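Side-chain contacts in surface presentation of antigens protein SpaK (Salmonella typhimurium, PDB 2FM8), which acts as a chaperone that stores type III secretion effectors in the bacterial cytoplasm, keeping them competent for rapid delivery to host cells: residues A[15-20]-A[118-123]; A[75-80]-A[127-132]; A[106-109]-A[113-116]. All blocks are in the same frame, centred on the assembly; numbering follows the deposited sequence.

All three contacts use helix 112-132, the last helix of the chain, which supplies residues 113-116 to contact 3, 118-123 to contact 1 and 127-132 to contact 2 in that order. The partners are, respectively, the loop just before this helix, the end of helix 6-17 and the end of helix 62-78. The centres of contacts 1 and 3 lie about 11 Å apart, and the two touch; the centre of contact 2 lies about 19 Å from that of contact 1 and about 21 Å from that of contact 3. Along the chain, contacts 1 and 2 cross, and contact 3 is nested inside the loops closed by both. One helix packed on the antiparallel sheet thus links both other helices of the subunit.

Contact 1 of 3, residues A[15-20]-A[118-123]; sequences EVSGCD and ALNGFY
With chi1 near -65° in Ser-17 and -76° in Asn-120, OG of the serine and CG of the amide both lie beside their own backbone N, and the two polar groups reach across the 8.0 Å that separates Ser-17 CA from Asn-120 CA. Asn-120 ND2 donates to Ser-17 OG over 3.0 Å in a nearly straight bond, 167° at the hydrogen, and the acceptor lies close to the amide plane. This single bond is the heart of the contact, which otherwise buries little surface. Ser-17 OG is gripped from more than one direction, since the buried hydroxyl also bonds Ser-116 OG and the carbonyl O of Ala-13 in its own helix. The amide is held as well: its ND2 bonds Ser-116 O, while OD1 bonds a polar side chain on the chain of another protein. With partners at both branches, the rotation of the amide should be well fixed. Behind the serine, Gly-18 has positive phi and closes helix 6-17 in a Schellman motif, with its N bonded to Glu-15 O at 2.9 Å. The foreign chain, consistent with a bound effector, is also hydrogen-bonded to the backbone of Ser-17 and packs on Cys-19. The contact therefore ties the C-terminal end of helix 6-17 to helix 112-132, whose Leu-119 and Phe-122 rest on Ile-54 of strand 51-57.

Contact 2 of 3, residues A[75-80]-A[127-132]; sequences MTIMEG and EVFSRS
Helices 62-78 and 112-132 meet near their C-terminal ends in a small helix-helix interface built round Phe-129, whose ring reaches Thr-76 and Ile-77. The chi1 of the phenylalanine, -83°, sets its CG beside the backbone N and carries CZ across to the other helix. Ile-77 crosses the ring at about a right angle: its CG1 sits at the ring edge, in plane, and its CD1 comes to 3.4 Å from Phe-129 CZ, a tight apolar approach. The Thr-76 and Phe-129 side chains slide past each other in opposite directions, the threonine methyl CG2 lying 3.6 Å from Phe-129 CE2. The same methyl meets Val-128 CG1 at 3.9 Å, at the more exposed margin of the contact. Thr-76 thus turns its methyl to the ring and its hydroxyl to a water. This water donates to Thr-76 OG1 at 2.6 Å and to Ser-132 OG at 2.8 Å, bridging the helices. Both hydroxyls have a further partner on Glu-72, OG1 at its carbonyl O and Ser-132 OG at its carboxylate. Nearby, Met-78 packs on Gly-92 of the second subunit. The chemistry is thus divided: van der Waals packing on the buried ring, and a hydrated polar link in which each hydroxyl accepts from the water while Thr-76 OG1 can give its proton to the carbonyl.

Contact 3 of 3, residues A[106-109]-A[113-116]; sequences PDFL and EKFS
The carbonyl O of Phe-108 is approached by several atoms of Phe-115: Phe-115 CA makes a CA-H...O contact with it at 3.3 Å, 122° at the hydrogen, and CB and CD1 of the same residue lie close by. Phe-115 N also lies 3.4 Å from Phe-108 O, but the angle is too poor for a hydrogen bond. The oxygen sits at the edge of the Phe-115 ring, near its plane. Leu-109 meets that ring obliquely, CD2 resting 3.8 Å from Phe-115 CD1, in the buried part of the contact.

On the more exposed side Lys-114 folds back over the loop. A bend at chi2 (-77°) brings its CD to 3.5 Å from Asp-107 O, and beyond it NZ stands 4.7 Å from the centroid of the Phe-108 ring, 27° off the normal, an off-centre cation-pi interaction. The backbone O of the lysine meets the edge of the same ring, 3.4 Å from Phe-108 CD1 and near its plane. Asp-107 OD2 remains 6.1 Å from Lys-114 NZ, too far for a salt bridge, though the opposite charges may attract each other weakly.

The contact folds the loop that follows strand 97-103 onto the first turn of helix 112-132. Leu-109 and Phe-115 both reach Leu-9 of helix 6-17 and also touch strand 51-57, at Val-52 and Ile-54 respectively, while Phe-108 packs on Phe-83.

Contact 1 of 3, residues A[15-20]-A[118-123]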
ATOM      1  N   GLU A  15      -5.255 -35.343  13.207  1.00 33.55           N
ATOM      2  CA  GLU A  15      -6.021 -36.422  13.806  1.00 33.85           C
ATOM      3  C   GLU A  15      -7.214 -35.876  14.565  1.00 32.93           C
ATOM      4  O   GLU A  15      -8.324 -36.348  14.350  1.00 31.63           O
ATOM      5  CB  GLU A  15      -5.153 -37.266  14.751  1.00 34.00           C
ATOM      6  CG  GLU A  15      -5.851 -38.549  15.231  1.00 36.57           C
ATOM      7  CD  GLU A  15      -4.925 -39.435  16.069  1.00 38.97           C
ATOM      8  OE1 GLU A  15      -3.987 -38.884  16.718  1.00 48.24           O
ATOM      9  OE2 GLU A  15      -5.127 -40.672  16.072  1.00 49.26           O
ATOM     10  N   VAL A  16      -6.988 -34.880  15.431  1.00 32.65           N
ATOM     11  CA  VAL A  16      -8.101 -34.183  16.119  1.00 33.38           C
ATOM     12  C   VAL A  16      -9.172 -33.694  15.095  1.00 33.16           C
ATOM     13  O   VAL A  16     -10.368 -33.781  15.335  1.00 32.79           O
ATOM     14  CB  VAL A  16      -7.598 -32.946  16.940  1.00 33.49           C
ATOM     15  CG1 VAL A  16      -8.779 -32.069  17.454  1.00 32.84           C
ATOM     16  CG2 VAL A  16      -6.710 -33.381  18.102  1.00 34.16           C
ATOM     17  N   SER A  17      -8.716 -33.202  13.952  1.00 33.33           N
ATOM     18  CA  SER A  17      -9.609 -32.657  12.918  1.00 33.79           C
ATOM     19  C   SER A  17     -10.385 -33.739  12.178  1.00 33.43           C
ATOM     20  O   SER A  17     -11.340 -33.424  11.481  1.00 32.58           O
ATOM     21  CB  SER A  17      -8.804 -31.843  11.897  1.00 32.94           C
ATOM     22  OG  SER A  17      -8.239 -30.716  12.521  1.00 33.91           O
ATOM     23  N   GLY A  18      -9.948 -34.995  12.319  1.00 34.60           N
ATOM     24  CA  GLY A  18     -10.588 -36.156  11.700  1.00 35.16           C
ATOM     25  C   GLY A  18     -10.027 -36.444  10.316  1.00 36.06           C
ATOM     26  O   GLY A  18     -10.726 -36.982   9.466  1.00 35.74           O
ATOM     27  N   CYS A  19      -8.779 -36.059  10.062  1.00 37.40           N
ATOM     28  CA  CYS A  19      -8.156 -36.316   8.755  1.00 39.05           C
ATOM     29  C   CYS A  19      -7.889 -37.798   8.527  1.00 39.41           C
ATOM     30  O   CYS A  19      -7.638 -38.558   9.472  1.00 38.90           O
ATOM     31  CB  CYS A  19      -6.838 -35.565   8.590  1.00 39.03           C
ATOM     32  SG  CYS A  19      -7.093 -33.758   8.385  1.00 47.09           S
ATOM     33  N   ASP A  20      -7.960 -38.182   7.257  1.00 40.09           N
ATOM     34  CA  ASP A  20      -7.516 -39.484   6.821  1.00 41.03           C
ATOM     35  C   ASP A  20      -5.997 -39.560   6.961  1.00 41.32           C
ATOM     36  O   ASP A  20      -5.276 -38.959   6.149  1.00 40.86           O
ATOM     37  CB  ASP A  20      -7.906 -39.713   5.362  1.00 41.13           C
ATOM     38  CG  ASP A  20      -7.423 -41.060   4.833  1.00 41.68           C
ATOM     39  OD1 ASP A  20      -6.583 -41.735   5.484  1.00 42.30           O
ATOM     40  OD2 ASP A  20      -7.895 -41.436   3.752  1.00 44.56           O
ATOM     41  N   ALA A 118      -5.752 -23.586  15.695  1.00 30.07           N
ATOM     42  CA  ALA A 118      -5.007 -22.676  14.849  1.00 29.72           C
ATOM     43  C   ALA A 118      -5.087 -23.069  13.370  1.00 29.63           C
ATOM     44  O   ALA A 118      -5.267 -22.207  12.526  1.00 27.39           O
ATOM     45  CB  ALA A 118      -3.531 -22.610  15.290  1.00 29.73           C
ATOM     46  N   LEU A 119      -4.905 -24.354  13.053  1.00 29.07           N
ATOM     47  CA  LEU A 119      -4.925 -24.774  11.650  1.00 29.67           C
ATOM     48  C   LEU A 119      -6.293 -24.628  10.985  1.00 28.96           C
ATOM     49  O   LEU A 119      -6.385 -24.236   9.822  1.00 28.15           O
ATOM     50  CB  LEU A 119      -4.476 -26.238  11.475  1.00 30.44           C
ATOM     51  CG  LEU A 119      -2.996 -26.587  11.575  1.00 32.34           C
ATOM     52  CD1 LEU A 119      -2.806 -28.141  11.448  1.00 33.54           C
ATOM     53  CD2 LEU A 119      -2.199 -25.881  10.541  1.00 34.46           C
ATOM     54  N   ASN A 120      -7.352 -24.990  11.709  1.00 28.92           N
ATOM     55  CA  ASN A 120      -8.705 -24.885  11.175  1.00 28.71           C
ATOM     56  C   ASN A 120      -9.130 -23.425  11.065  1.00 29.13           C
ATOM     57  O   ASN A 120      -9.825 -23.038  10.121  1.00 29.01           O
ATOM     58  CB  ASN A 120      -9.667 -25.667  12.058  1.00 28.79           C
ATOM     59  CG  ASN A 120      -9.557 -27.171  11.837  1.00 29.23           C
ATOM     60  OD1 ASN A 120      -9.970 -27.685  10.791  1.00 28.82           O
ATOM     61  ND2 ASN A 120      -8.991 -27.871  12.799  1.00 27.45           N
ATOM     62  N   GLY A 121      -8.693 -22.616  12.032  1.00 28.71           N
ATOM     63  CA  GLY A 121      -8.931 -21.190  11.989  1.00 29.20           C
ATOM     64  C   GLY A 121      -8.238 -20.553  10.787  1.00 28.82           C
ATOM     65  O   GLY A 121      -8.825 -19.741  10.074  1.00 29.99           O
ATOM     66  N   PHE A 122      -6.993 -20.938  10.559  1.00 28.28           N
ATOM     67  CA  PHE A 122      -6.264 -20.492   9.380  1.00 28.46           C
ATOM     68  C   PHE A 122      -6.976 -20.910   8.110  1.00 28.00           C
ATOM     69  O   PHE A 122      -7.117 -20.118   7.207  1.00 28.12           O
ATOM     70  CB  PHE A 122      -4.817 -20.977   9.352  1.00 28.22           C
ATOM     71  CG  PHE A 122      -3.991 -20.293   8.297  1.00 28.34           C
ATOM     72  CD1 PHE A 122      -3.268 -19.152   8.594  1.00 29.53           C
ATOM     73  CD2 PHE A 122      -3.962 -20.772   6.994  1.00 29.25           C
ATOM     74  CE1 PHE A 122      -2.532 -18.489   7.606  1.00 29.88           C
ATOM     75  CE2 PHE A 122      -3.217 -20.131   6.013  1.00 29.03           C
ATOM     76  CZ  PHE A 122      -2.505 -18.985   6.324  1.00 29.16           C
ATOM     77  N   TYR A 123      -7.419 -22.152   8.037  1.00 27.60           N
ATOM     78  CA  TYR A 123      -8.241 -22.591   6.898  1.00 27.73           C
ATOM     79  C   TYR A 123      -9.428 -21.652   6.623  1.00 27.61           C
ATOM     80  O   TYR A 123      -9.685 -21.273   5.469  1.00 27.92           O
ATOM     81  CB  TYR A 123      -8.731 -24.034   7.135  1.00 27.07           C
ATOM     82  CG  TYR A 123      -9.509 -24.617   5.992  1.00 26.87           C
ATOM     83  CD1 TYR A 123      -8.869 -25.295   4.957  1.00 26.46           C
ATOM     84  CD2 TYR A 123     -10.889 -24.473   5.922  1.00 29.32           C
ATOM     85  CE1 TYR A 123      -9.584 -25.815   3.888  1.00 26.66           C
ATOM     86  CE2 TYR A 123     -11.622 -25.003   4.836  1.00 28.30           C
ATOM     87  CZ  TYR A 123     -10.959 -25.674   3.829  1.00 26.94           C
ATOM     88  OH  TYR A 123     -11.670 -26.210   2.767  1.00 27.60           O
TER

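Contact 2 of 3, residues A[75-80]-A[127-132]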
ATOM      1  N   MET A  75     -10.058  -4.519   6.436  1.00 27.76           N
ATOM      2  CA  MET A  75     -11.134  -4.778   7.397  1.00 28.98           C
ATOM      3  C   MET A  75     -11.065  -6.179   7.926  1.00 27.01           C
ATOM      4  O   MET A  75     -11.243  -6.411   9.131  1.00 25.01           O
ATOM      5  CB  MET A  75     -12.514  -4.660   6.754  1.00 29.32           C
ATOM      6  CG  MET A  75     -12.827  -3.392   6.025  1.00 33.65           C
ATOM      7  SD  MET A  75     -14.180  -2.525   6.834  1.00 38.29           S
ATOM      8  CE  MET A  75     -12.912  -1.893   7.920  1.00 34.97           C
ATOM      9  N   THR A  76     -10.858  -7.130   7.013  1.00 26.09           N
ATOM     10  CA  THR A  76     -10.695  -8.518   7.396  1.00 26.66           C
ATOM     11  C   THR A  76      -9.506  -8.712   8.379  1.00 26.92           C
ATOM     12  O   THR A  76      -9.638  -9.369   9.404  1.00 26.44           O
ATOM     13  CB  THR A  76     -10.560  -9.438   6.160  1.00 26.02           C
ATOM     14  OG1 THR A  76     -11.564  -9.114   5.181  1.00 26.31           O
ATOM     15  CG2 THR A  76     -10.724 -10.889   6.561  1.00 27.06           C
ATOM     16  N   ILE A  77      -8.348  -8.172   8.043  1.00 27.52           N
ATOM     17  CA  ILE A  77      -7.184  -8.185   8.929  1.00 28.36           C
ATOM     18  C   ILE A  77      -7.532  -7.594  10.323  1.00 28.67           C
ATOM     19  O   ILE A  77      -7.250  -8.204  11.386  1.00 28.06           O
ATOM     20  CB  ILE A  77      -5.983  -7.403   8.267  1.00 29.03           C
ATOM     21  CG1 ILE A  77      -5.354  -8.217   7.105  1.00 30.35           C
ATOM     22  CG2 ILE A  77      -4.892  -7.081   9.249  1.00 29.77           C
ATOM     23  CD1 ILE A  77      -4.672  -9.511   7.538  1.00 33.35           C
ATOM     24  N   MET A  78      -8.190  -6.445  10.312  1.00 28.06           N
ATOM     25  CA  MET A  78      -8.482  -5.738  11.564  1.00 29.77           C
ATOM     26  C   MET A  78      -9.480  -6.441  12.471  1.00 29.78           C
ATOM     27  O   MET A  78      -9.529  -6.142  13.674  1.00 28.39           O
ATOM     28  CB  MET A  78      -8.914  -4.315  11.300  1.00 28.33           C
ATOM     29  CG  MET A  78      -7.782  -3.530  10.726  1.00 30.74           C
ATOM     30  SD  MET A  78      -8.218  -1.837  10.359  1.00 32.04           S
ATOM     31  CE  MET A  78      -8.463  -1.199  12.018  1.00 34.49           C
ATOM     32  N   GLU A  79     -10.243  -7.391  11.913  1.00 30.96           N
ATOM     33  CA  GLU A  79     -11.156  -8.166  12.728  1.00 32.60           C
ATOM     34  C   GLU A  79     -10.412  -9.117  13.697  1.00 32.62           C
ATOM     35  O   GLU A  79     -10.970  -9.538  14.723  1.00 32.96           O
ATOM     36  CB  GLU A  79     -12.232  -8.853  11.870  1.00 32.48           C
ATOM     37  CG  GLU A  79     -11.876 -10.166  11.276  1.00 36.96           C
ATOM     38  CD  GLU A  79     -13.095 -10.881  10.619  1.00 37.31           C
ATOM     39  OE1 GLU A  79     -13.973 -10.156  10.051  1.00 38.66           O
ATOM     40  OE2 GLU A  79     -13.137 -12.147  10.702  1.00 38.80           O
ATOM     41  N   GLY A  80      -9.150  -9.413  13.401  1.00 32.68           N
ATOM     42  CA  GLY A  80      -8.285 -10.080  14.361  1.00 33.28           C
ATOM     43  C   GLY A  80      -8.251 -11.590  14.217  1.00 33.56           C
ATOM     44  O   GLY A  80      -9.026 -12.197  13.466  1.00 34.14           O
ATOM     45  N   GLU A 127      -9.963 -19.310   3.188  1.00 27.40           N
ATOM     46  CA  GLU A 127     -11.148 -19.245   2.347  1.00 27.79           C
ATOM     47  C   GLU A 127     -11.593 -17.819   2.116  1.00 26.96           C
ATOM     48  O   GLU A 127     -11.840 -17.408   0.992  1.00 26.13           O
ATOM     49  CB  GLU A 127     -12.331 -20.019   2.960  1.00 28.12           C
ATOM     50  CG  GLU A 127     -12.530 -21.321   2.340  1.00 32.13           C
ATOM     51  CD  GLU A 127     -13.701 -22.131   2.916  1.00 29.56           C
ATOM     52  OE1 GLU A 127     -14.510 -22.598   2.093  1.00 30.13           O
ATOM     53  OE2 GLU A 127     -13.790 -22.296   4.148  1.00 29.70           O
ATOM     54  N   VAL A 128     -11.700 -17.079   3.202  1.00 26.59           N
ATOM     55  CA  VAL A 128     -12.191 -15.714   3.145  1.00 27.92           C
ATOM     56  C   VAL A 128     -11.253 -14.778   2.391  1.00 27.48           C
ATOM     57  O   VAL A 128     -11.684 -14.013   1.518  1.00 27.00           O
ATOM     58  CB  VAL A 128     -12.533 -15.263   4.603  1.00 28.26           C
ATOM     59  CG1 VAL A 128     -12.529 -13.836   4.759  1.00 31.83           C
ATOM     60  CG2 VAL A 128     -13.898 -15.873   5.003  1.00 28.77           C
ATOM     61  N   PHE A 129      -9.969 -14.803   2.727  1.00 27.91           N
ATOM     62  CA  PHE A 129      -9.012 -13.926   2.033  1.00 27.57           C
ATOM     63  C   PHE A 129      -8.905 -14.302   0.549  1.00 27.56           C
ATOM     64  O   PHE A 129      -8.916 -13.442  -0.297  1.00 26.93           O
ATOM     65  CB  PHE A 129      -7.623 -13.992   2.677  1.00 28.25           C
ATOM     66  CG  PHE A 129      -7.452 -13.095   3.876  1.00 27.16           C
ATOM     67  CD1 PHE A 129      -6.889 -11.858   3.744  1.00 29.64           C
ATOM     68  CD2 PHE A 129      -7.814 -13.530   5.139  1.00 28.77           C
ATOM     69  CE1 PHE A 129      -6.726 -11.007   4.852  1.00 29.14           C
ATOM     70  CE2 PHE A 129      -7.659 -12.716   6.252  1.00 28.27           C
ATOM     71  CZ  PHE A 129      -7.127 -11.450   6.110  1.00 29.99           C
ATOM     72  N   SER A 130      -8.813 -15.592   0.231  1.00 27.82           N
ATOM     73  CA  SER A 130      -8.680 -15.983  -1.178  1.00 28.23           C
ATOM     74  C   SER A 130      -9.915 -15.559  -2.008  1.00 28.09           C
ATOM     75  O   SER A 130      -9.781 -15.062  -3.131  1.00 27.75           O
ATOM     76  CB  SER A 130      -8.334 -17.488  -1.310  1.00 28.23           C
ATOM     77  OG  SER A 130      -9.442 -18.302  -1.028  1.00 30.43           O
ATOM     78  N   ARG A 131     -11.110 -15.692  -1.435  1.00 27.69           N
ATOM     79  CA  ARG A 131     -12.332 -15.235  -2.100  1.00 27.33           C
ATOM     80  C   ARG A 131     -12.408 -13.721  -2.224  1.00 27.32           C
ATOM     81  O   ARG A 131     -12.886 -13.205  -3.234  1.00 26.37           O
ATOM     82  CB  ARG A 131     -13.585 -15.787  -1.365  1.00 27.24           C
ATOM     83  CG  ARG A 131     -13.762 -17.284  -1.522  1.00 26.24           C
ATOM     84  CD  ARG A 131     -14.688 -17.877  -0.518  1.00 27.15           C
ATOM     85  NE  ARG A 131     -15.009 -19.258  -0.866  1.00 26.99           N
ATOM     86  CZ  ARG A 131     -16.122 -19.893  -0.524  1.00 28.78           C
ATOM     87  NH1 ARG A 131     -17.060 -19.304   0.216  1.00 29.52           N
ATOM     88  NH2 ARG A 131     -16.330 -21.120  -0.970  1.00 30.19           N
ATOM     89  N   SER A 132     -11.948 -12.990  -1.214  1.00 27.25           N
ATOM     90  CA  SER A 132     -11.888 -11.537  -1.349  1.00 28.74           C
ATOM     91  C   SER A 132     -10.939 -11.093  -2.476  1.00 29.17           C
ATOM     92  O   SER A 132     -11.073  -9.969  -2.968  1.00 27.38           O
ATOM     93  CB  SER A 132     -11.442 -10.835  -0.055  1.00 28.09           C
ATOM     94  OG  SER A 132     -12.433 -10.918   0.946  1.00 28.73           O
TER
HETATM   95  O   HOH W   1     -12.628 -10.977   3.736  1.00 36.29           O

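Contact 3 of 3, residues A[106-109]-A[113-116]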
ATOM      1  N   PRO A 106       2.422 -19.153  21.118  1.00 32.38           N
ATOM      2  CA  PRO A 106       2.753 -20.410  21.818  1.00 32.79           C
ATOM      3  C   PRO A 106       1.619 -21.096  22.604  1.00 32.80           C
ATOM      4  O   PRO A 106       1.644 -22.305  22.753  1.00 32.99           O
ATOM      5  CB  PRO A 106       3.903 -20.009  22.754  1.00 33.02           C
ATOM      6  CG  PRO A 106       4.458 -18.783  22.179  1.00 33.30           C
ATOM      7  CD  PRO A 106       3.349 -18.071  21.481  1.00 32.67           C
ATOM      8  N   ASP A 107       0.636 -20.337  23.088  1.00 33.39           N
ATOM      9  CA  ASP A 107      -0.592 -20.901  23.674  1.00 33.07           C
ATOM     10  C   ASP A 107      -1.244 -21.910  22.754  1.00 33.31           C
ATOM     11  O   ASP A 107      -1.964 -22.782  23.223  1.00 33.91           O
ATOM     12  CB  ASP A 107      -1.641 -19.811  23.910  1.00 33.67           C
ATOM     13  CG  ASP A 107      -1.310 -18.909  25.073  1.00 34.08           C
ATOM     14  OD1 ASP A 107      -0.337 -19.164  25.800  1.00 37.67           O
ATOM     15  OD2 ASP A 107      -2.039 -17.939  25.250  1.00 34.69           O
ATOM     16  N   PHE A 108      -1.049 -21.774  21.447  1.00 32.81           N
ATOM     17  CA  PHE A 108      -1.638 -22.729  20.492  1.00 32.87           C
ATOM     18  C   PHE A 108      -0.677 -23.792  20.015  1.00 32.90           C
ATOM     19  O   PHE A 108      -0.934 -24.491  19.034  1.00 33.30           O
ATOM     20  CB  PHE A 108      -2.268 -21.953  19.337  1.00 32.83           C
ATOM     21  CG  PHE A 108      -3.491 -21.212  19.753  1.00 31.98           C
ATOM     22  CD1 PHE A 108      -4.732 -21.813  19.669  1.00 32.77           C
ATOM     23  CD2 PHE A 108      -3.392 -19.933  20.303  1.00 32.71           C
ATOM     24  CE1 PHE A 108      -5.870 -21.137  20.087  1.00 35.09           C
ATOM     25  CE2 PHE A 108      -4.518 -19.244  20.736  1.00 32.41           C
ATOM     26  CZ  PHE A 108      -5.761 -19.833  20.623  1.00 32.63           C
ATOM     27  N   LEU A 109       0.413 -23.968  20.749  1.00 33.21           N
ATOM     28  CA  LEU A 109       1.441 -24.940  20.382  1.00 33.56           C
ATOM     29  C   LEU A 109       1.600 -26.041  21.433  1.00 33.74           C
ATOM     30  O   LEU A 109       2.462 -26.883  21.273  1.00 33.30           O
ATOM     31  CB  LEU A 109       2.793 -24.226  20.160  1.00 33.53           C
ATOM     32  CG  LEU A 109       2.799 -23.172  19.037  1.00 35.17           C
ATOM     33  CD1 LEU A 109       4.053 -22.329  19.026  1.00 35.32           C
ATOM     34  CD2 LEU A 109       2.634 -23.884  17.697  1.00 36.00           C
ATOM     35  N   GLU A 113      -4.872 -30.482  20.094  1.00 34.26           N
ATOM     36  CA  GLU A 113      -6.190 -29.847  20.083  1.00 35.47           C
ATOM     37  C   GLU A 113      -6.055 -28.341  19.880  1.00 34.68           C
ATOM     38  O   GLU A 113      -6.803 -27.750  19.092  1.00 35.14           O
ATOM     39  CB  GLU A 113      -6.983 -30.141  21.354  1.00 35.74           C
ATOM     40  CG  GLU A 113      -7.494 -31.574  21.412  1.00 39.02           C
ATOM     41  CD  GLU A 113      -8.184 -31.920  22.733  1.00 40.82           C
ATOM     42  OE1 GLU A 113      -8.689 -33.071  22.826  1.00 49.69           O
ATOM     43  OE2 GLU A 113      -8.224 -31.064  23.672  1.00 48.08           O
ATOM     44  N   LYS A 114      -5.112 -27.741  20.602  1.00 33.77           N
ATOM     45  CA  LYS A 114      -4.806 -26.328  20.482  1.00 33.24           C
ATOM     46  C   LYS A 114      -4.248 -25.988  19.070  1.00 32.93           C
ATOM     47  O   LYS A 114      -4.678 -25.005  18.449  1.00 32.60           O
ATOM     48  CB  LYS A 114      -3.843 -25.873  21.592  1.00 33.35           C
ATOM     49  CG  LYS A 114      -4.517 -25.481  22.962  1.00 33.94           C
ATOM     50  CD  LYS A 114      -5.175 -24.098  22.916  1.00 35.73           C
ATOM     51  CE  LYS A 114      -5.900 -23.677  24.251  1.00 35.94           C
ATOM     52  NZ  LYS A 114      -6.306 -22.188  24.282  1.00 34.29           N
ATOM     53  N   PHE A 115      -3.322 -26.802  18.556  1.00 31.20           N
ATOM     54  CA  PHE A 115      -2.785 -26.513  17.241  1.00 31.07           C
ATOM     55  C   PHE A 115      -3.842 -26.704  16.143  1.00 30.25           C
ATOM     56  O   PHE A 115      -3.831 -25.987  15.159  1.00 28.83           O
ATOM     57  CB  PHE A 115      -1.509 -27.303  16.946  1.00 30.41           C
ATOM     58  CG  PHE A 115      -0.729 -26.761  15.778  1.00 30.25           C
ATOM     59  CD1 PHE A 115      -0.287 -25.444  15.773  1.00 29.47           C
ATOM     60  CD2 PHE A 115      -0.475 -27.560  14.655  1.00 30.88           C
ATOM     61  CE1 PHE A 115       0.416 -24.927  14.699  1.00 29.58           C
ATOM     62  CE2 PHE A 115       0.234 -27.064  13.571  1.00 29.75           C
ATOM     63  CZ  PHE A 115       0.670 -25.740  13.578  1.00 31.13           C
ATOM     64  N   SER A 116      -4.736 -27.673  16.335  1.00 29.96           N
ATOM     65  CA  SER A 116      -5.872 -27.899  15.446  1.00 29.93           C
ATOM     66  C   SER A 116      -6.760 -26.675  15.363  1.00 29.47           C
ATOM     67  O   SER A 116      -7.225 -26.343  14.301  1.00 29.13           O
ATOM     68  CB  SER A 116      -6.692 -29.115  15.898  1.00 29.89           C
ATOM     69  OG  SER A 116      -7.646 -29.512  14.920  1.00 30.86           O
TER